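Local atomic coordinates of beta-L-arabinobiosidase (Bacteroides thetaiotaomicron, PDB entry 5MQR), a protein that acts as a glycoside hydrolase in the breakdown of plant pectin, probably as a beta-L-arabinobiosidase. Residues P357-Y367 / T582-A593; W947-T956 / N1017-M1025. All coordinates share one frame; numbering follows the deposited sequence.

Interaction 1: residues P357-Y367 / T582-A593; sequences PMRYGGNYKSY and TPADQTYDLPDA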
loop_
_atom_site.group_PDB
_atom_site.type_symbol
_atom_site.label_atom_id
_atom_site.label_comp_id
_atom_site.label_asym_id
_atom_site.label_seq_id
_atom_site.Cartn_x
_atom_site.Cartn_y
_atom_site.Cartn_z
ATOM N N PRO A 357 2.768 19.730 28.421
ATOM C CA PRO A 357 3.206 19.766 29.819
ATOM C C PRO A 357 1.999 19.625 30.778
ATOM O O PRO A 357 0.940 20.176 30.488
ATOM C CB PRO A 357 3.863 21.143 29.971
ATOM C CG PRO A 357 3.816 21.810 28.658
ATOM C CD PRO A 357 2.899 21.037 27.764
HETATM N N MSE A 358 2.154 18.861 31.882
HETATM C CA MSE A 358 1.107 18.790 32.892
HETATM C C MSE A 358 1.087 20.110 33.626
HETATM O O MSE A 358 2.059 20.492 34.265
HETATM C CB MSE A 358 1.378 17.666 33.877
HETATM C CG MSE A 358 0.246 17.455 34.893
HETATM SE SE MSE A 358 0.841 16.181 36.272
HETATM C CE MSE A 358 1.214 14.585 35.185
ATOM N N ARG A 359 -0.003 20.833 33.526
ATOM C CA ARG A 359 -0.233 22.154 34.078
ATOM C C ARG A 359 -0.590 22.116 35.551
ATOM O O ARG A 359 -0.186 23.012 36.291
ATOM C CB ARG A 359 -1.285 22.892 33.255
ATOM C CG ARG A 359 -0.848 23.047 31.791
ATOM C CD ARG A 359 -1.847 23.795 30.926
ATOM N NE ARG A 359 -3.212 23.291 30.962
ATOM C CZ ARG A 359 -3.652 22.192 30.349
ATOM N NH1 ARG A 359 -2.825 21.387 29.679
ATOM N NH2 ARG A 359 -4.932 21.882 30.434
ATOM N N TYR A 360 -1.302 21.069 35.979
ATOM C CA TYR A 360 -1.778 20.963 37.337
ATOM C C TYR A 360 -1.251 19.696 37.969
ATOM O O TYR A 360 -1.557 18.595 37.501
ATOM C CB TYR A 360 -3.315 20.977 37.363
ATOM C CG TYR A 360 -3.901 22.213 36.754
ATOM C CD1 TYR A 360 -3.968 23.419 37.466
ATOM C CD2 TYR A 360 -4.380 22.195 35.459
ATOM C CE1 TYR A 360 -4.522 24.569 36.893
ATOM C CE2 TYR A 360 -4.928 23.328 34.876
ATOM C CZ TYR A 360 -4.998 24.510 35.588
ATOM O OH TYR A 360 -5.537 25.606 34.943
ATOM N N GLY A 361 -0.462 19.858 39.034
ATOM C CA GLY A 361 0.002 18.741 39.832
ATOM C C GLY A 361 -1.165 17.995 40.449
ATOM O O GLY A 361 -2.296 18.502 40.499
ATOM N N GLY A 362 -0.888 16.782 40.897
ATOM C CA GLY A 362 -1.909 15.949 41.511
ATOM C C GLY A 362 -1.535 14.482 41.741
ATOM O O GLY A 362 -0.751 13.886 40.978
ATOM N N ASN A 363 -2.121 13.923 42.803
ATOM C CA ASN A 363 -1.939 12.525 43.234
ATOM C C ASN A 363 -2.071 11.563 42.043
ATOM O O ASN A 363 -3.114 11.559 41.368
ATOM C CB ASN A 363 -3.004 12.197 44.316
ATOM C CG ASN A 363 -2.698 10.934 45.132
ATOM O OD1 ASN A 363 -1.580 10.423 45.119
ATOM N ND2 ASN A 363 -3.712 10.444 45.878
ATOM N N TYR A 364 -1.031 10.778 41.779
ATOM C CA TYR A 364 -0.991 9.717 40.754
ATOM C C TYR A 364 -1.145 10.149 39.303
ATOM O O TYR A 364 -1.195 9.279 38.410
ATOM C CB TYR A 364 -1.945 8.541 41.091
ATOM C CG TYR A 364 -1.708 7.934 42.479
ATOM C CD1 TYR A 364 -0.479 7.360 42.831
ATOM C CD2 TYR A 364 -2.717 7.964 43.443
ATOM C CE1 TYR A 364 -0.275 6.825 44.107
ATOM C CE2 TYR A 364 -2.529 7.444 44.715
ATOM C CZ TYR A 364 -1.319 6.872 45.050
ATOM O OH TYR A 364 -1.195 6.379 46.338
ATOM N N LYS A 365 -1.155 11.465 39.051
ATOM C CA LYS A 365 -1.089 11.967 37.680
ATOM C C LYS A 365 0.297 11.670 37.116
ATOM O O LYS A 365 1.305 11.983 37.754
ATOM C CB LYS A 365 -1.411 13.461 37.628
ATOM C CG LYS A 365 -2.869 13.756 37.969
ATOM C CD LYS A 365 -3.223 15.224 37.890
ATOM C CE LYS A 365 -3.165 15.759 36.475
ATOM N NZ LYS A 365 -3.651 17.148 36.444
ATOM N N SER A 366 0.342 11.014 35.956
ATOM C CA SER A 366 1.603 10.698 35.289
ATOM C C SER A 366 1.638 11.222 33.848
ATOM O O SER A 366 0.605 11.456 33.242
ATOM C CB SER A 366 1.846 9.196 35.337
ATOM O OG SER A 366 0.739 8.540 34.802
ATOM N N TYR A 367 2.836 11.410 33.314
ATOM C CA TYR A 367 3.018 12.129 32.055
ATOM C C TYR A 367 2.676 11.297 30.830
ATOM O O TYR A 367 3.101 10.157 30.737
ATOM C CB TYR A 367 4.465 12.614 31.894
ATOM C CG TYR A 367 4.882 13.547 32.989
ATOM C CD1 TYR A 367 4.386 14.859 33.032
ATOM C CD2 TYR A 367 5.738 13.134 33.998
ATOM C CE1 TYR A 367 4.741 15.731 34.057
ATOM C CE2 TYR A 367 6.103 14.000 35.029
ATOM C CZ TYR A 367 5.598 15.294 35.044
ATOM O OH TYR A 367 5.963 16.138 36.045
ATOM N N THR A 582 12.926 12.319 34.458
ATOM C CA THR A 582 11.951 13.119 35.186
ATOM C C THR A 582 11.267 12.307 36.304
ATOM O O THR A 582 10.823 11.176 36.065
ATOM C CB THR A 582 10.867 13.621 34.222
ATOM O OG1 THR A 582 11.473 14.412 33.190
ATOM C CG2 THR A 582 9.787 14.421 34.956
ATOM N N PRO A 583 11.156 12.888 37.522
ATOM C CA PRO A 583 10.411 12.196 38.558
ATOM C C PRO A 583 8.958 11.855 38.170
ATOM O O PRO A 583 8.316 12.569 37.407
ATOM C CB PRO A 583 10.441 13.188 39.739
ATOM C CG PRO A 583 11.611 14.066 39.482
ATOM C CD PRO A 583 11.662 14.192 37.998
ATOM N N ALA A 584 8.468 10.752 38.706
ATOM C CA ALA A 584 7.134 10.234 38.358
ATOM C C ALA A 584 5.982 11.152 38.797
ATOM O O ALA A 584 4.967 11.218 38.120
ATOM C CB ALA A 584 6.945 8.855 38.982
ATOM N N ASP A 585 6.157 11.833 39.930
ATOM C CA ASP A 585 5.094 12.566 40.590
ATOM C C ASP A 585 5.307 14.067 40.421
ATOM O O ASP A 585 6.435 14.556 40.513
ATOM C CB ASP A 585 5.046 12.199 42.086
ATOM C CG ASP A 585 4.879 10.700 42.307
ATOM O OD1 ASP A 585 3.962 10.104 41.684
ATOM O OD2 ASP A 585 5.701 10.102 43.039
ATOM N N GLN A 586 4.212 14.778 40.163
ATOM C CA GLN A 586 4.230 16.225 40.040
ATOM C C GLN A 586 3.288 16.790 41.083
ATOM O O GLN A 586 2.079 16.574 41.015
ATOM C CB GLN A 586 3.815 16.693 38.638
ATOM C CG GLN A 586 4.080 18.168 38.441
ATOM C CD GLN A 586 3.767 18.677 37.049
ATOM O OE1 GLN A 586 4.348 18.231 36.054
ATOM N NE2 GLN A 586 2.877 19.658 36.977
ATOM N N THR A 587 3.865 17.486 42.059
ATOM C CA THR A 587 3.104 18.132 43.115
ATOM C C THR A 587 2.913 19.629 42.877
ATOM O O THR A 587 2.241 20.269 43.649
ATOM C CB THR A 587 3.799 17.920 44.483
ATOM O OG1 THR A 587 5.195 18.269 44.376
ATOM C CG2 THR A 587 3.678 16.462 44.912
ATOM N N TYR A 588 3.471 20.199 41.823
ATOM C CA TYR A 588 3.398 21.661 41.616
ATOM C C TYR A 588 2.454 21.939 40.447
ATOM O O TYR A 588 2.206 21.058 39.625
ATOM C CB TYR A 588 4.806 22.264 41.359
ATOM C CG TYR A 588 5.602 21.565 40.262
ATOM C CD1 TYR A 588 5.409 21.894 38.938
ATOM C CD2 TYR A 588 6.549 20.570 40.559
ATOM C CE1 TYR A 588 6.123 21.278 37.929
ATOM C CE2 TYR A 588 7.285 19.933 39.539
ATOM C CZ TYR A 588 7.060 20.300 38.224
ATOM O OH TYR A 588 7.736 19.702 37.156
ATOM N N ASP A 589 1.911 23.147 40.401
ATOM C CA ASP A 589 1.272 23.650 39.209
ATOM C C ASP A 589 2.296 24.496 38.475
ATOM O O ASP A 589 3.178 25.083 39.080
ATOM C CB ASP A 589 0.017 24.483 39.527
ATOM C CG ASP A 589 -1.118 23.658 40.189
ATOM O OD1 ASP A 589 -0.998 22.409 40.271
ATOM O OD2 ASP A 589 -2.134 24.263 40.626
ATOM N N LEU A 590 2.192 24.530 37.158
ATOM C CA LEU A 590 3.006 25.437 36.370
ATOM C C LEU A 590 2.521 26.891 36.583
ATOM O O LEU A 590 1.314 27.131 36.768
ATOM C CB LEU A 590 2.954 25.085 34.887
ATOM C CG LEU A 590 3.468 23.694 34.491
ATOM C CD1 LEU A 590 3.309 23.532 32.992
ATOM C CD2 LEU A 590 4.910 23.486 34.949
ATOM N N PRO A 591 3.461 27.858 36.549
ATOM C CA PRO A 591 3.036 29.245 36.737
ATOM C C PRO A 591 2.069 29.696 35.657
ATOM O O PRO A 591 2.268 29.405 34.480
ATOM C CB PRO A 591 4.356 30.032 36.665
ATOM C CG PRO A 591 5.422 29.042 37.068
ATOM C CD PRO A 591 4.935 27.751 36.439
ATOM N N ASP A 592 1.016 30.382 36.069
ATOM C CA ASP A 592 -0.002 30.894 35.140
ATOM C C ASP A 592 -0.651 29.737 34.358
ATOM O O ASP A 592 -0.870 29.815 33.151
ATOM C CB ASP A 592 0.596 31.988 34.223
ATOM C CG ASP A 592 -0.472 32.883 33.566
ATOM O OD1 ASP A 592 -1.670 32.858 33.936
ATOM O OD2 ASP A 592 -0.090 33.644 32.664
ATOM N N ALA A 593 -0.989 28.682 35.092
ATOM C CA ALA A 593 -1.477 27.429 34.525
ATOM C C ALA A 593 -2.700 27.556 33.629
ATOM O O ALA A 593 -2.849 26.764 32.691
ATOM C CB ALA A 593 -1.769 26.438 35.637
HETATM O O HOH W 1 4.633 19.750 33.708
HETATM O O HOH W 2 -5.127 25.181 31.944
HETATM O O HOH W 3 -3.086 21.036 41.165
HETATM O O HOH W 4 1.788 13.310 40.024
HETATM O O HOH W 5 1.712 11.605 42.098
HETATM O O HOH W 6 7.863 15.380 37.774
#

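Interaction 2: residues W947-T956 / N1017-M1025; sequences WPFASAQTLT and NHSTFNDLM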
loop_
_atom_site.group_PDB
_atom_site.type_symbol
_atom_site.label_atom_id
_atom_site.label_comp_id
_atom_site.label_asym_id
_atom_site.label_seq_id
_atom_site.Cartn_x
_atom_site.Cartn_y
_atom_site.Cartn_z
ATOM N N TRP A 947 12.215 -24.139 -27.892
ATOM C CA TRP A 947 12.838 -22.880 -28.338
ATOM C C TRP A 947 12.098 -21.721 -27.639
ATOM O O TRP A 947 10.900 -21.529 -27.860
ATOM C CB TRP A 947 12.710 -22.718 -29.855
ATOM C CG TRP A 947 13.705 -23.492 -30.637
ATOM C CD1 TRP A 947 13.612 -24.813 -31.018
ATOM C CD2 TRP A 947 14.949 -23.017 -31.147
ATOM N NE1 TRP A 947 14.726 -25.183 -31.708
ATOM C CE2 TRP A 947 15.567 -24.101 -31.813
ATOM C CE3 TRP A 947 15.613 -21.787 -31.094
ATOM C CZ2 TRP A 947 16.820 -23.982 -32.437
ATOM C CZ3 TRP A 947 16.848 -21.664 -31.710
ATOM C CH2 TRP A 947 17.448 -22.760 -32.368
ATOM N N PRO A 948 12.794 -20.947 -26.793
ATOM C CA PRO A 948 12.109 -19.803 -26.186
ATOM C C PRO A 948 11.447 -18.851 -27.191
ATOM O O PRO A 948 10.379 -18.321 -26.891
ATOM C CB PRO A 948 13.224 -19.109 -25.376
ATOM C CG PRO A 948 14.146 -20.234 -25.002
ATOM C CD PRO A 948 14.078 -21.238 -26.138
ATOM N N PHE A 949 12.055 -18.658 -28.372
ATOM C CA PHE A 949 11.418 -17.875 -29.462
ATOM C C PHE A 949 9.980 -18.320 -29.661
ATOM O O PHE A 949 9.059 -17.495 -29.706
ATOM C CB PHE A 949 12.191 -18.077 -30.766
ATOM C CG PHE A 949 11.760 -17.189 -31.901
ATOM C CD1 PHE A 949 10.593 -17.460 -32.621
ATOM C CD2 PHE A 949 12.575 -16.130 -32.316
ATOM C CE1 PHE A 949 10.228 -16.678 -33.713
ATOM C CE2 PHE A 949 12.208 -15.337 -33.402
ATOM C CZ PHE A 949 11.038 -15.615 -34.107
ATOM N N ALA A 950 9.816 -19.637 -29.745
ATOM C CA ALA A 950 8.510 -20.273 -29.942
ATOM C C ALA A 950 7.632 -20.254 -28.701
ATOM O O ALA A 950 6.444 -19.955 -28.796
ATOM C CB ALA A 950 8.696 -21.725 -30.390
ATOM N N SER A 951 8.195 -20.651 -27.556
ATOM C CA SER A 951 7.437 -20.613 -26.305
ATOM C C SER A 951 6.824 -19.199 -26.092
ATOM O O SER A 951 5.655 -19.045 -25.715
ATOM C CB SER A 951 8.332 -21.005 -25.122
ATOM O OG SER A 951 8.798 -22.321 -25.269
ATOM N N ALA A 952 7.608 -18.176 -26.392
ATOM C CA ALA A 952 7.145 -16.802 -26.251
ATOM C C ALA A 952 5.996 -16.466 -27.199
ATOM O O ALA A 952 5.015 -15.786 -26.796
ATOM C CB ALA A 952 8.299 -15.828 -26.442
ATOM N N GLN A 953 6.127 -16.901 -28.451
ATOM C CA GLN A 953 5.027 -16.776 -29.399
ATOM C C GLN A 953 3.771 -17.499 -28.876
ATOM O O GLN A 953 2.672 -16.916 -28.840
ATOM C CB GLN A 953 5.404 -17.331 -30.769
ATOM C CG GLN A 953 6.372 -16.438 -31.506
ATOM C CD GLN A 953 6.693 -16.965 -32.887
ATOM O OE1 GLN A 953 7.138 -18.109 -33.042
ATOM N NE2 GLN A 953 6.453 -16.130 -33.913
ATOM N N THR A 954 3.942 -18.770 -28.512
ATOM C CA THR A 954 2.841 -19.575 -28.012
ATOM C C THR A 954 2.156 -18.957 -26.764
ATOM O O THR A 954 0.926 -18.893 -26.682
ATOM C CB THR A 954 3.336 -20.985 -27.686
ATOM O OG1 THR A 954 3.937 -21.563 -28.852
ATOM C CG2 THR A 954 2.174 -21.877 -27.170
ATOM N N LEU A 955 2.960 -18.505 -25.812
ATOM C CA LEU A 955 2.432 -17.910 -24.580
ATOM C C LEU A 955 1.733 -16.574 -24.816
ATOM O O LEU A 955 0.760 -16.262 -24.147
ATOM C CB LEU A 955 3.539 -17.789 -23.534
ATOM C CG LEU A 955 3.924 -19.136 -22.919
ATOM C CD1 LEU A 955 5.313 -19.094 -22.292
ATOM C CD2 LEU A 955 2.914 -19.612 -21.885
ATOM N N THR A 956 2.224 -15.805 -25.782
ATOM C CA THR A 956 1.638 -14.518 -26.138
ATOM C C THR A 956 0.279 -14.773 -26.733
ATOM O O THR A 956 -0.707 -14.166 -26.357
ATOM C CB THR A 956 2.554 -13.754 -27.121
ATOM O OG1 THR A 956 3.774 -13.427 -26.448
ATOM C CG2 THR A 956 1.904 -12.449 -27.625
ATOM N N ASN A 1017 19.204 -13.425 -27.041
ATOM C CA ASN A 1017 18.122 -12.462 -27.102
ATOM C C ASN A 1017 17.286 -12.725 -28.347
ATOM O O ASN A 1017 17.491 -12.111 -29.392
ATOM C CB ASN A 1017 18.698 -11.045 -27.110
ATOM C CG ASN A 1017 17.617 -9.989 -27.131
ATOM O OD1 ASN A 1017 16.490 -10.228 -26.649
ATOM N ND2 ASN A 1017 17.924 -8.830 -27.725
ATOM N N HIS A 1018 16.336 -13.636 -28.184
ATOM C CA HIS A 1018 15.647 -14.284 -29.276
ATOM C C HIS A 1018 14.248 -14.690 -28.830
ATOM O O HIS A 1018 13.668 -15.635 -29.338
ATOM C CB HIS A 1018 16.487 -15.524 -29.615
ATOM C CG HIS A 1018 16.156 -16.194 -30.899
ATOM N ND1 HIS A 1018 15.755 -17.510 -30.948
ATOM C CD2 HIS A 1018 16.269 -15.786 -32.186
ATOM C CE1 HIS A 1018 15.594 -17.875 -32.209
ATOM N NE2 HIS A 1018 15.892 -16.848 -32.980
ATOM N N SER A 1019 13.688 -13.936 -27.898
ATOM C CA SER A 1019 12.450 -14.312 -27.232
ATOM C C SER A 1019 12.009 -13.167 -26.352
ATOM O O SER A 1019 12.763 -12.219 -26.102
ATOM C CB SER A 1019 12.652 -15.550 -26.326
ATOM O OG SER A 1019 13.568 -15.267 -25.261
ATOM N N THR A 1020 10.774 -13.267 -25.881
ATOM C CA THR A 1020 10.296 -12.396 -24.806
ATOM C C THR A 1020 10.178 -13.228 -23.529
ATOM O O THR A 1020 10.170 -14.470 -23.552
ATOM C CB THR A 1020 8.956 -11.709 -25.153
ATOM O OG1 THR A 1020 7.909 -12.669 -25.280
ATOM C CG2 THR A 1020 9.059 -10.887 -26.450
ATOM N N PHE A 1021 10.129 -12.501 -22.423
ATOM C CA PHE A 1021 9.832 -13.041 -21.109
ATOM C C PHE A 1021 9.056 -12.027 -20.266
ATOM O O PHE A 1021 7.981 -12.307 -19.776
ATOM C CB PHE A 1021 11.095 -13.499 -20.345
ATOM C CG PHE A 1021 10.764 -14.036 -19.003
ATOM C CD1 PHE A 1021 10.213 -15.301 -18.879
ATOM C CD2 PHE A 1021 10.883 -13.246 -17.873
ATOM C CE1 PHE A 1021 9.830 -15.808 -17.647
ATOM C CE2 PHE A 1021 10.501 -13.747 -16.633
ATOM C CZ PHE A 1021 9.977 -15.030 -16.530
ATOM N N ASN A 1022 9.646 -10.872 -20.052
ATOM C CA ASN A 1022 9.025 -9.867 -19.256
ATOM C C ASN A 1022 7.812 -9.245 -19.923
ATOM O O ASN A 1022 6.919 -8.734 -19.224
ATOM C CB ASN A 1022 10.060 -8.846 -18.844
ATOM C CG ASN A 1022 10.955 -9.361 -17.729
ATOM O OD1 ASN A 1022 10.515 -10.139 -16.873
ATOM N ND2 ASN A 1022 12.190 -8.883 -17.686
ATOM N N ASP A 1023 7.728 -9.311 -21.246
ATOM C CA ASP A 1023 6.507 -8.901 -21.896
ATOM C C ASP A 1023 5.375 -9.817 -21.503
ATOM O O ASP A 1023 4.236 -9.383 -21.379
ATOM C CB ASP A 1023 6.624 -8.868 -23.403
ATOM C CG ASP A 1023 5.355 -8.372 -24.051
ATOM O OD1 ASP A 1023 4.883 -7.255 -23.694
ATOM O OD2 ASP A 1023 4.792 -9.121 -24.859
ATOM N N LEU A 1024 5.703 -11.089 -21.320
ATOM C CA LEU A 1024 4.729 -12.114 -20.905
ATOM C C LEU A 1024 4.345 -11.907 -19.445
ATOM O O LEU A 1024 3.180 -12.055 -19.082
ATOM C CB LEU A 1024 5.292 -13.528 -21.071
ATOM C CG LEU A 1024 5.972 -13.879 -22.395
ATOM C CD1 LEU A 1024 6.589 -15.265 -22.288
ATOM C CD2 LEU A 1024 4.988 -13.811 -23.565
HETATM N N MSE A 1025 5.331 -11.577 -18.614
HETATM C CA MSE A 1025 5.082 -11.295 -17.205
HETATM C C MSE A 1025 4.112 -10.131 -17.065
HETATM O O MSE A 1025 3.136 -10.224 -16.344
HETATM C CB MSE A 1025 6.379 -10.994 -16.461
HETATM C CG MSE A 1025 7.370 -12.156 -16.398
HETATM SE SE MSE A 1025 6.751 -13.481 -15.086
HETATM C CE MSE A 1025 7.307 -12.397 -13.530
HETATM O O HOH W 7 15.208 -19.145 -28.758
HETATM O O HOH W 8 5.599 -11.386 -26.171
#

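Interaction 1: residues P357-Y367 / T582-A593
Arg359 to Ser366 and Ala584 to Leu590 run past each other in opposite directions as two irregular loops, tied by backbone hydrogen bonds from Leu590 N to Arg359 O (3.0 Å) and from Gly362 N to Gln586 O (3.0 Å). Gln586 is the central side chain. With CG anti to the backbone N (chi1 -169°) and the chain extended beyond it, the carboxamide passes between Met358 and Tyr367. Tyr367 OH donates to Gln586 OE1 at 2.6 Å, in the carbonyl plane and on a lone pair. Gln586 NE2 gives a nearly straight bond (168°) to Met358 O, 3.0 Å away and approached from above its carbonyl plane, and a second bond to Tyr588 O within its own loop. A water donates to both Gln586 OE1 and Met358 O, while the selenium of Met358 packs 3.8 Å from Gln586 CB.

Farther along, Asp589 OD1 accepts from Gly361 N (2.9 Å), whereas OD2 forms a salt bridge with Arg61. The carboxylate stands nearly perpendicular to the Tyr360 ring (83°), with OD2 at the ring edge. Ala593 CB rests 3.6 Å from Tyr360 CE1, and one water joins Arg359 NE, Tyr360 OH and Ala593 O. Tyr360 OH also hydrogen-bonds to Glu62. The Arg359 guanidinium continues to Asp397 and Glu396. Leu590 CD1 touches Pro357 CB at 3.9 Å.

The contact thus joins a loop of the BNR repeat-like region to the one linking strands 564-570 and 600-610. Because both amide hydrogens and the amide oxygen of Gln586 have partners, its rotation is fixed, and the join is directional and largely polar.

Interaction 2: residues W947-T956 / N1017-M1025
His1018 and Phe949 meet obliquely, their ring planes 47° apart and their centroids separated by 4.7 Å. One edge carbon of the phenyl ring does most of the touching: Phe949 CD2 sits over the centre of one imidazole face, 3.5 Å from His1018 NE2. The phenylalanine reaches this place because CG is anti to its backbone N (chi1 -172°), which also brings CB to 3.2 Å from His1018 O. In the plane of the imidazole, a water bridges His1018 ND1 and Phe949 N. Trp947 CZ3 comes obliquely to His1018 CE1, at 4.0 Å.

Leu1024 supplies the other large patch, using its two methyls differently. CD1 meets Leu955 CD1 at 4.0 Å, the side chains crossing at about a right angle, while CD2 presses against Thr956 OG1 at 3.2 Å. That hydroxyl is already engaged: it donates to Ala952 O, which also accepts from Thr956 N on the opposite face of its plane. A second water links Thr956 OG1, Thr1020 OG1 and Asp1023 OD2, so polar joining between the segments relies on water.

The pairing sets the start of helix 948-964 against the segment leading into helix 1022-1029, within the helical domain, consistent with the (alpha/alpha)6 barrel of six-hairpin glycosidases. Helix 972-985 touches both sides through Pro948 and Leu1024, helix 712-719 covers Thr1020 and Asp1023, and helix 666-680 packs on Phe1021.

Interaction 1 and interaction 2 lie on opposite sides of the centre of the chain, their centres 72 Å apart and their nearest atoms about 50 Å apart. They come in series: residues 357-367 and 582-593 are joined before 947-956 and 1017-1025 begin. No helix or sheet is common to the two. Interaction 1, in the strand-rich part of the chain that precedes the helical domain, connects the BNR repeat-like region with the loop linking strands 564-570 and 600-610; interaction 2 is buried among helices of the MGH1-like glycosidase region. Each therefore joins chain segments within a different part of a single-chain protein, consistent with a multidomain enzyme in which the strand-rich and helical parts are spatially distinct.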